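Local coordinates for protein beta-glucuronidase (uncultured Clostridium sp., PDB 6U7J) that hydrolyses beta-D-glucuronides as a gut microbial glycoside hydrolase of family 2 and probably reactivates estrogens by removing their glucuronic acid, at residues Gly377-Thr388 / Pro418-Phe429. Sequence-based numbering, arbitrary orientation.
Sequences GIFTEDKVNEKT and PHSSEEASRNYF
The carboxylate of Glu422 receives two consecutive backbone N-H groups of the facing loop. Ile378 N donates to OE2 of Glu422 at 2.9 Å, nearly straight at 173°. Phe379 N meets the syn lone pair of Glu422 OE1 at 3.0 Å. These two bonds fix the rotation of the carboxylate. ND1 of His419 lies very close to Glu422 OE2, at a doubtfully short 2.5 Å. A water bridges Glu422 OE1 to Phe379 O.

The Phe379 ring fills the apolar part of the contact. Its CG lies anti to the carbonyl carbon (chi1 -64°), which directs the ring toward residues 418-429. Ser425 CB sits over one face in a CH-pi contact, 3.8 Å from the ring centroid. Ile378 CG2 lies over the opposite face. The Phe379 edge points at the face of Tyr428 in a T-shaped pair, with centroids 5.5 Å apart. Phe379 CZ also reaches the edge of Phe429, 3.5 Å from its CE2.

Val384 CG1 packs 3.7 Å from Tyr428 CE2. Thr388 CG2 touches the Tyr428 hydroxyl, which is hydrogen-bonded to His392.

Asn385 OD1 accepts from Lys387 N, and Asn385 N bonds weakly to Thr388 OG1, a capping box. Thr388 OG1 also bonds Trp149 O. The aromatic cluster of Phe379, Tyr428 and Phe429 joins the loop entering helix 386-403 to helix 424-439. Parallel strand 409-416 lies between these helices in sequence, all within the family 2 TIM barrel domain.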
loop_
_atom_site.group_PDB
_atom_site.type_symbol
_atom_site.label_atom_id
_atom_site.label_comp_id
_atom_site.label_asym_id
_atom_site.label_seq_id
_atom_site.Cartn_x
_atom_site.Cartn_y
_atom_site.Cartn_z
ATOM N N GLY B 377 38.175 -7.076 16.282
ATOM C CA GLY B 377 38.771 -5.752 16.407
ATOM C C GLY B 377 38.886 -4.989 15.093
ATOM O O GLY B 377 39.408 -5.508 14.104
ATOM N N ILE B 378 38.399 -3.749 15.085
ATOM C CA ILE B 378 38.442 -2.914 13.887
ATOM C C ILE B 378 39.745 -2.122 13.804
ATOM O O ILE B 378 40.287 -1.908 12.714
ATOM C CB ILE B 378 37.202 -1.988 13.870
ATOM C CG1 ILE B 378 35.933 -2.797 13.599
ATOM C CG2 ILE B 378 37.331 -0.914 12.814
ATOM C CD1 ILE B 378 35.805 -3.259 12.160
ATOM N N PHE B 379 40.271 -1.683 14.948
ATOM C CA PHE B 379 41.465 -0.837 14.992
ATOM C C PHE B 379 42.681 -1.728 15.236
ATOM O O PHE B 379 43.176 -1.865 16.355
ATOM C CB PHE B 379 41.293 0.244 16.058
ATOM C CG PHE B 379 40.168 1.191 15.753
ATOM C CD1 PHE B 379 40.389 2.331 14.982
ATOM C CD2 PHE B 379 38.872 0.908 16.170
ATOM C CE1 PHE B 379 39.346 3.185 14.663
ATOM C CE2 PHE B 379 37.824 1.761 15.857
ATOM C CZ PHE B 379 38.063 2.902 15.096
ATOM N N THR B 380 43.149 -2.361 14.152
ATOM C CA THR B 380 44.263 -3.302 14.173
ATOM C C THR B 380 45.151 -3.076 12.952
ATOM O O THR B 380 44.768 -2.406 11.991
ATOM C CB THR B 380 43.784 -4.755 14.196
ATOM O OG1 THR B 380 43.052 -5.027 12.999
ATOM C CG2 THR B 380 42.873 -5.005 15.397
ATOM N N GLU B 381 46.346 -3.672 12.985
ATOM C CA GLU B 381 47.357 -3.386 11.964
ATOM C C GLU B 381 46.872 -3.715 10.551
ATOM O O GLU B 381 47.244 -3.032 9.592
ATOM C CB GLU B 381 48.642 -4.155 12.281
ATOM C CG GLU B 381 49.785 -3.906 11.308
ATOM C CD GLU B 381 50.637 -5.152 11.063
ATOM O OE1 GLU B 381 51.371 -5.563 11.995
ATOM O OE2 GLU B 381 50.576 -5.714 9.938
ATOM N N ASP B 382 46.034 -4.733 10.392
ATOM C CA ASP B 382 45.591 -5.132 9.065
ATOM C C ASP B 382 44.217 -4.573 8.689
ATOM O O ASP B 382 43.659 -4.988 7.668
ATOM C CB ASP B 382 45.592 -6.661 8.947
ATOM C CG ASP B 382 44.963 -7.350 10.153
ATOM O OD1 ASP B 382 44.626 -6.655 11.148
ATOM O OD2 ASP B 382 44.810 -8.595 10.107
ATOM N N LYS B 383 43.661 -3.637 9.470
ATOM C CA LYS B 383 42.352 -3.076 9.144
ATOM C C LYS B 383 42.364 -1.552 9.219
ATOM O O LYS B 383 43.032 -0.907 8.411
ATOM C CB LYS B 383 41.277 -3.665 10.063
ATOM C CG LYS B 383 40.927 -5.122 9.728
ATOM C CD LYS B 383 39.776 -5.637 10.571
ATOM C CE LYS B 383 39.570 -7.128 10.380
ATOM N NZ LYS B 383 40.693 -7.902 10.963
ATOM N N VAL B 384 41.630 -0.954 10.155
ATOM C CA VAL B 384 41.688 0.495 10.332
ATOM C C VAL B 384 42.994 0.804 11.059
ATOM O O VAL B 384 43.126 0.519 12.252
ATOM C CB VAL B 384 40.475 1.038 11.101
ATOM C CG1 VAL B 384 40.655 2.529 11.392
ATOM C CG2 VAL B 384 39.169 0.786 10.323
ATOM N N ASN B 385 43.955 1.382 10.341
ATOM C CA ASN B 385 45.337 1.499 10.820
ATOM C C ASN B 385 45.884 2.888 10.469
ATOM O O ASN B 385 45.129 3.819 10.168
ATOM C CB ASN B 385 46.181 0.344 10.244
ATOM C CG ASN B 385 46.255 0.378 8.730
ATOM O OD1 ASN B 385 45.977 1.400 8.109
ATOM N ND2 ASN B 385 46.629 -0.743 8.130
ATOM N N GLU B 386 47.224 3.034 10.510
ATOM C CA GLU B 386 47.894 4.328 10.330
ATOM C C GLU B 386 47.514 4.963 8.994
ATOM O O GLU B 386 47.628 6.182 8.816
ATOM C CB GLU B 386 49.424 4.142 10.409
ATOM C CG GLU B 386 50.031 3.400 9.196
ATOM C CD GLU B 386 51.509 3.736 8.919
ATOM O OE1 GLU B 386 52.130 3.023 8.088
ATOM O OE2 GLU B 386 52.046 4.706 9.519
ATOM N N LYS B 387 47.055 4.126 8.068
ATOM C CA LYS B 387 46.656 4.465 6.720
ATOM C C LYS B 387 45.344 5.152 6.624
ATOM O O LYS B 387 45.218 6.203 5.976
ATOM C CB LYS B 387 46.460 3.230 5.853
ATOM C CG LYS B 387 47.705 2.983 5.330
ATOM C CD LYS B 387 48.146 4.222 4.807
ATOM C CE LYS B 387 49.547 4.029 5.165
ATOM N NZ LYS B 387 49.913 2.997 4.092
ATOM N N THR B 388 44.368 4.377 7.041
ATOM C CA THR B 388 43.075 4.913 7.324
ATOM C C THR B 388 43.250 6.249 8.006
ATOM O O THR B 388 42.645 7.240 7.604
ATOM C CB THR B 388 42.342 3.938 8.209
ATOM O OG1 THR B 388 42.481 2.623 7.664
ATOM C CG2 THR B 388 40.878 4.358 8.266
ATOM N N PRO B 418 31.836 4.745 15.308
ATOM C CA PRO B 418 33.011 3.867 15.313
ATOM C C PRO B 418 32.936 2.926 16.503
ATOM O O PRO B 418 32.258 3.189 17.494
ATOM C CB PRO B 418 34.182 4.850 15.458
ATOM C CG PRO B 418 33.608 5.931 16.331
ATOM C CD PRO B 418 32.136 6.052 15.927
ATOM N N HIS B 419 33.653 1.808 16.395
ATOM C CA HIS B 419 33.707 0.853 17.503
ATOM C C HIS B 419 34.691 1.387 18.544
ATOM O O HIS B 419 35.804 0.889 18.725
ATOM C CB HIS B 419 34.099 -0.529 17.006
ATOM C CG HIS B 419 33.809 -1.619 17.993
ATOM N ND1 HIS B 419 34.698 -2.638 18.265
ATOM C CD2 HIS B 419 32.724 -1.849 18.772
ATOM C CE1 HIS B 419 34.174 -3.447 19.170
ATOM N NE2 HIS B 419 32.979 -2.988 19.495
ATOM N N SER B 420 34.257 2.449 19.221
ATOM C CA SER B 420 35.132 3.245 20.072
ATOM C C SER B 420 35.295 2.657 21.474
ATOM O O SER B 420 35.870 3.316 22.346
ATOM C CB SER B 420 34.612 4.689 20.152
ATOM O OG SER B 420 33.303 4.750 20.699
ATOM N N SER B 421 34.790 1.446 21.701
ATOM C CA SER B 421 35.074 0.705 22.924
ATOM C C SER B 421 36.465 0.085 22.922
ATOM O O SER B 421 36.948 -0.306 23.987
ATOM C CB SER B 421 34.049 -0.405 23.102
ATOM O OG SER B 421 34.198 -1.331 22.037
ATOM N N GLU B 422 37.101 -0.033 21.751
ATOM C CA GLU B 422 38.435 -0.610 21.644
ATOM C C GLU B 422 39.490 0.386 22.111
ATOM O O GLU B 422 39.444 1.567 21.753
ATOM C CB GLU B 422 38.728 -1.020 20.198
ATOM C CG GLU B 422 37.754 -2.049 19.621
ATOM C CD GLU B 422 37.980 -2.317 18.130
ATOM O OE1 GLU B 422 39.121 -2.144 17.650
ATOM O OE2 GLU B 422 37.011 -2.701 17.433
ATOM N N GLU B 423 40.455 -0.099 22.901
ATOM C CA GLU B 423 41.497 0.787 23.417
ATOM C C GLU B 423 42.313 1.401 22.287
ATOM O O GLU B 423 42.671 2.587 22.341
ATOM C CB GLU B 423 42.412 0.032 24.386
ATOM C CG GLU B 423 43.528 0.892 24.996
ATOM C CD GLU B 423 43.004 2.127 25.727
ATOM O OE1 GLU B 423 43.579 3.225 25.552
ATOM O OE2 GLU B 423 42.014 2.005 26.471
ATOM N N ALA B 424 42.591 0.619 21.238
ATOM C CA ALA B 424 43.348 1.144 20.112
ATOM C C ALA B 424 42.634 2.289 19.413
ATOM O O ALA B 424 43.266 3.002 18.627
ATOM C CB ALA B 424 43.649 0.029 19.106
ATOM N N SER B 425 41.342 2.498 19.682
ATOM C CA SER B 425 40.635 3.605 19.050
ATOM C C SER B 425 40.927 4.949 19.713
ATOM O O SER B 425 40.716 5.994 19.083
ATOM C CB SER B 425 39.124 3.327 19.044
ATOM O OG SER B 425 38.480 3.835 20.207
ATOM N N ARG B 426 41.423 4.953 20.954
ATOM C CA ARG B 426 41.692 6.220 21.628
ATOM C C ARG B 426 42.793 7.011 20.920
ATOM O O ARG B 426 42.628 8.208 20.643
ATOM C CB ARG B 426 42.062 5.976 23.092
ATOM C CG ARG B 426 42.184 7.271 23.911
ATOM C CD ARG B 426 43.004 7.064 25.166
ATOM N NE ARG B 426 42.651 5.807 25.813
ATOM C CZ ARG B 426 41.708 5.694 26.739
ATOM N NH1 ARG B 426 41.042 6.779 27.125
ATOM N NH2 ARG B 426 41.435 4.506 27.275
ATOM N N ASN B 427 43.927 6.366 20.621
ATOM C CA ASN B 427 45.003 7.058 19.907
ATOM C C ASN B 427 44.549 7.532 18.529
ATOM O O ASN B 427 44.916 8.629 18.089
ATOM C CB ASN B 427 46.222 6.141 19.759
ATOM C CG ASN B 427 47.033 6.019 21.041
ATOM O OD1 ASN B 427 46.766 6.699 22.038
ATOM N ND2 ASN B 427 48.021 5.129 21.026
ATOM N N TYR B 428 43.775 6.701 17.820
ATOM C CA TYR B 428 43.311 7.055 16.481
ATOM C C TYR B 428 42.549 8.367 16.514
ATOM O O TYR B 428 42.887 9.322 15.808
ATOM C CB TYR B 428 42.433 5.930 15.908
ATOM C CG TYR B 428 41.990 6.165 14.480
ATOM C CD1 TYR B 428 40.933 7.020 14.186
ATOM C CD2 TYR B 428 42.639 5.536 13.419
ATOM C CE1 TYR B 428 40.544 7.248 12.887
ATOM C CE2 TYR B 428 42.242 5.749 12.107
ATOM C CZ TYR B 428 41.202 6.610 11.849
ATOM O OH TYR B 428 40.815 6.840 10.550
ATOM N N PHE B 429 41.526 8.442 17.353
ATOM C CA PHE B 429 40.673 9.615 17.326
ATOM C C PHE B 429 41.300 10.808 18.020
ATOM O O PHE B 429 40.945 11.945 17.696
ATOM C CB PHE B 429 39.302 9.252 17.907
ATOM C CG PHE B 429 38.498 8.390 16.968
ATOM C CD1 PHE B 429 37.875 8.952 15.862
ATOM C CD2 PHE B 429 38.450 7.024 17.132
ATOM C CE1 PHE B 429 37.158 8.161 14.962
ATOM C CE2 PHE B 429 37.742 6.223 16.243
ATOM C CZ PHE B 429 37.093 6.799 15.154
HETATM O O HOH W 1 41.491 -3.486 18.609
#